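Local coordinates for protein CAS6A (PDB 4C97) that probably cleaves CRISPR precursor RNA as a Cas6-type endoribonuclease in antiviral defence, at residues Ala9-Leu14 against Ala58-Val63. The protein carries 1 engineered substitution. Sequence-based numbering, arbitrary orientation.
Sequences ALVLVL and AAWARV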
ATOM      1  N   ALA A   9      -2.085   8.417   3.919  1.00 14.43           N
ATOM      2  CA  ALA A   9      -1.689   7.322   4.799  1.00 14.24           C
ATOM      3  C   ALA A   9      -1.341   7.962   6.115  1.00 13.14           C
ATOM      4  O   ALA A   9      -0.369   8.724   6.231  1.00 14.11           O
ATOM      5  CB  ALA A   9      -0.486   6.580   4.230  1.00 13.50           C
ATOM      6  N   LEU A  10      -2.171   7.670   7.116  1.00 11.75           N
ATOM      7  CA  LEU A  10      -1.935   8.165   8.450  1.00 12.30           C
ATOM      8  C   LEU A  10      -1.326   7.080   9.314  1.00 12.93           C
ATOM      9  O   LEU A  10      -1.777   5.921   9.291  1.00 14.33           O
ATOM     10  CB  LEU A  10      -3.249   8.623   9.066  1.00 15.80           C
ATOM     11  CG  LEU A  10      -3.784   9.969   8.583  1.00 25.22           C
ATOM     12  CD1 LEU A  10      -4.172   9.939   7.124  1.00 30.86           C
ATOM     13  CD2 LEU A  10      -4.991  10.355   9.438  1.00 29.20           C
ATOM     14  N   VAL A  11      -0.317   7.464  10.085  1.00 14.08           N
ATOM     15  CA  VAL A  11       0.384   6.537  10.962  1.00 12.83           C
ATOM     16  C   VAL A  11      -0.006   6.743  12.420  1.00 17.27           C
ATOM     17  O   VAL A  11       0.031   7.868  12.928  1.00 15.18           O
ATOM     18  CB  VAL A  11       1.902   6.663  10.822  1.00 13.04           C
ATOM     19  CG1 VAL A  11       2.620   5.849  11.900  1.00 15.71           C
ATOM     20  CG2 VAL A  11       2.363   6.173   9.425  1.00 14.26           C
ATOM     21  N   LEU A  12      -0.383   5.654  13.082  1.00 15.81           N
ATOM     22  CA  LEU A  12      -0.649   5.668  14.525  1.00 14.99           C
ATOM     23  C   LEU A  12       0.589   5.162  15.237  1.00 15.58           C
ATOM     24  O   LEU A  12       0.943   3.968  15.127  1.00 15.29           O
ATOM     25  CB  LEU A  12      -1.831   4.757  14.889  1.00 16.85           C
ATOM     26  CG  LEU A  12      -3.246   5.221  14.551  1.00 27.23           C
ATOM     27  CD1 LEU A  12      -3.369   5.732  13.128  1.00 36.12           C
ATOM     28  CD2 LEU A  12      -4.235   4.083  14.797  1.00 29.45           C
ATOM     29  N   VAL A  13       1.233   6.075  15.962  1.00 16.63           N
ATOM     30  CA  VAL A  13       2.406   5.759  16.755  1.00 17.65           C
ATOM     31  C   VAL A  13       1.897   5.162  18.060  1.00 21.60           C
ATOM     32  O   VAL A  13       1.083   5.767  18.748  1.00 21.80           O
ATOM     33  CB  VAL A  13       3.270   7.002  17.025  1.00 21.82           C
ATOM     34  CG1 VAL A  13       4.459   6.660  17.910  1.00 22.40           C
ATOM     35  CG2 VAL A  13       3.738   7.602  15.721  1.00 23.08           C
ATOM     36  N   LEU A  14       2.370   3.963  18.387  1.00 19.63           N
ATOM     37  CA  LEU A  14       1.741   3.170  19.440  1.00 19.89           C
ATOM     38  C   LEU A  14       2.657   2.966  20.626  1.00 22.67           C
ATOM     39  O   LEU A  14       3.837   2.681  20.462  1.00 27.33           O
ATOM     40  CB  LEU A  14       1.341   1.796  18.884  1.00 18.96           C
ATOM     41  CG  LEU A  14       0.399   1.816  17.683  1.00 17.42           C
ATOM     42  CD1 LEU A  14       0.273   0.403  17.107  1.00 21.24           C
ATOM     43  CD2 LEU A  14      -0.963   2.406  18.021  1.00 17.69           C
ATOM     44  N   ALA A  58       8.454   0.289  19.784  1.00 29.45           N
ATOM     45  CA  ALA A  58       8.375   1.361  18.793  1.00 30.99           C
ATOM     46  C   ALA A  58       7.549   0.873  17.613  1.00 24.95           C
ATOM     47  O   ALA A  58       7.988   0.902  16.450  1.00 25.00           O
ATOM     48  CB  ALA A  58       9.766   1.787  18.345  1.00 32.66           C
ATOM     49  N   ALA A  59       6.344   0.419  17.935  1.00 24.89           N
ATOM     50  CA  ALA A  59       5.427  -0.144  16.958  1.00 25.73           C
ATOM     51  C   ALA A  59       4.529   0.939  16.401  1.00 16.64           C
ATOM     52  O   ALA A  59       4.314   1.983  17.025  1.00 18.03           O
ATOM     53  CB  ALA A  59       4.587  -1.251  17.595  1.00 25.55           C
ATOM     54  N   TRP A  60       4.024   0.700  15.204  1.00 17.29           N
ATOM     55  CA  TRP A  60       3.058   1.613  14.638  1.00 14.44           C
ATOM     56  C   TRP A  60       2.068   0.879  13.756  1.00 13.14           C
ATOM     57  O   TRP A  60       2.313  -0.246  13.306  1.00 12.78           O
ATOM     58  CB  TRP A  60       3.760   2.710  13.838  1.00 15.64           C
ATOM     59  CG  TRP A  60       4.743   2.170  12.814  1.00 14.43           C
ATOM     60  CD1 TRP A  60       6.078   1.971  13.000  1.00 18.30           C
ATOM     61  CD2 TRP A  60       4.462   1.790  11.464  1.00 13.34           C
ATOM     62  NE1 TRP A  60       6.645   1.466  11.849  1.00 17.90           N
ATOM     63  CE2 TRP A  60       5.671   1.340  10.893  1.00 15.94           C
ATOM     64  CE3 TRP A  60       3.306   1.755  10.678  1.00 12.22           C
ATOM     65  CZ2 TRP A  60       5.751   0.887   9.585  1.00 15.13           C
ATOM     66  CZ3 TRP A  60       3.384   1.290   9.384  1.00 14.47           C
ATOM     67  CH2 TRP A  60       4.600   0.861   8.852  1.00 13.46           C
ATOM     68  N   ALA A  61       0.950   1.547  13.506  1.00 14.10           N
ATOM     69  CA  ALA A  61      -0.011   1.057  12.536  1.00 13.28           C
ATOM     70  C   ALA A  61      -0.260   2.146  11.533  1.00 11.65           C
ATOM     71  O   ALA A  61       0.075   3.301  11.785  1.00 13.03           O
ATOM     72  CB  ALA A  61      -1.286   0.657  13.202  1.00 15.73           C
ATOM     73  N   ARG A  62      -0.841   1.791  10.398  1.00 14.04           N
ATOM     74  CA  ARG A  62      -1.125   2.789   9.380  1.00 16.62           C
ATOM     75  C   ARG A  62      -2.416   2.500   8.634  1.00 12.20           C
ATOM     76  O   ARG A  62      -2.779   1.342   8.376  1.00 14.26           O
ATOM     77  CB  ARG A  62       0.066   2.982   8.419  1.00 21.29           C
ATOM     78  CG  ARG A  62      -0.044   2.287   7.114  1.00 25.87           C
ATOM     79  CD  ARG A  62       1.293   2.294   6.365  1.00 15.96           C
ATOM     80  NE  ARG A  62       1.565   3.435   5.493  1.00 15.29           N
ATOM     81  CZ  ARG A  62       1.598   3.386   4.157  1.00 13.95           C
ATOM     82  NH1 ARG A  62       1.296   2.264   3.503  1.00 14.46           N
ATOM     83  NH2 ARG A  62       1.931   4.465   3.462  1.00 15.52           N
ATOM     84  N   VAL A  63      -3.125   3.590   8.340  1.00 12.57           N
ATOM     85  CA  VAL A  63      -4.396   3.529   7.655  1.00 12.32           C
ATOM     86  C   VAL A  63      -4.287   4.363   6.396  1.00 11.68           C
ATOM     87  O   VAL A  63      -4.044   5.572   6.477  1.00 12.92           O
ATOM     88  CB  VAL A  63      -5.516   4.084   8.542  1.00 11.30           C
ATOM     89  CG1 VAL A  63      -6.859   4.073   7.811  1.00 11.87           C
ATOM     90  CG2 VAL A  63      -5.605   3.300   9.823  1.00 17.84           C
TER
HETATM   91  O   HOH W   1       5.474   0.442  20.791  1.00 24.76           O
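With CG1 of V11 set trans to the backbone N (chi1 171°), that methyl reaches W60 CB at 3.9 Å, while the second methyl, CG2, lies 4.1 Å from R62 CB; one branched residue thus touches two neighbours on the facing strand. W60 holds its own CG between backbone N and carbonyl carbon (chi1 52°), which carries the indole away from strand 9-14, to stack on W104 and meet H102 edge-to-face. R62 bends at chi3, and its NH2 comes within 3.3 Å of A9 CB, although the polar partners of the guanidinium lie elsewhere: NH2 bonds to the F223 carbonyl, NE to that of W104, and the F223 ring adds a cation-pi contact. On the opposite face of the sheet L14 extends CD1 over the backbone and to 4.2 Å from A61 CB, and L12 CB approaches A61 more loosely. L10 and V63 share this face, both packing on L78 of helix 68-79, while A61 and V63 meet helix 22-36.

The backbones form an antiparallel ladder. Reciprocal bonds join L10 with V63 and L12 with A61, the shortest being L12 N to A61 O at 2.7 Å; CA-H...O contacts fill the intervals, as from R62 CA to L10 O. L14 N still donates to A59 O (3.1 Å), but the return half runs through a water donating to L14 O and accepting from A59 N.

These adjacent inner strands belong to a beta-alpha-beta-beta-alpha-beta succession (6-15, 22-36, 48-55, 58-65, 68-79, 91-109), the ferredoxin-like fold of RAMP proteins such as Cas6. Chemically, the contact divides its labour: the face of L10, A61 and V63 is aliphatic and meets the helices, whereas the other adds to V11 and V13 an indole and a cation whose charge is probably steadied by two carbonyls and an aromatic ring.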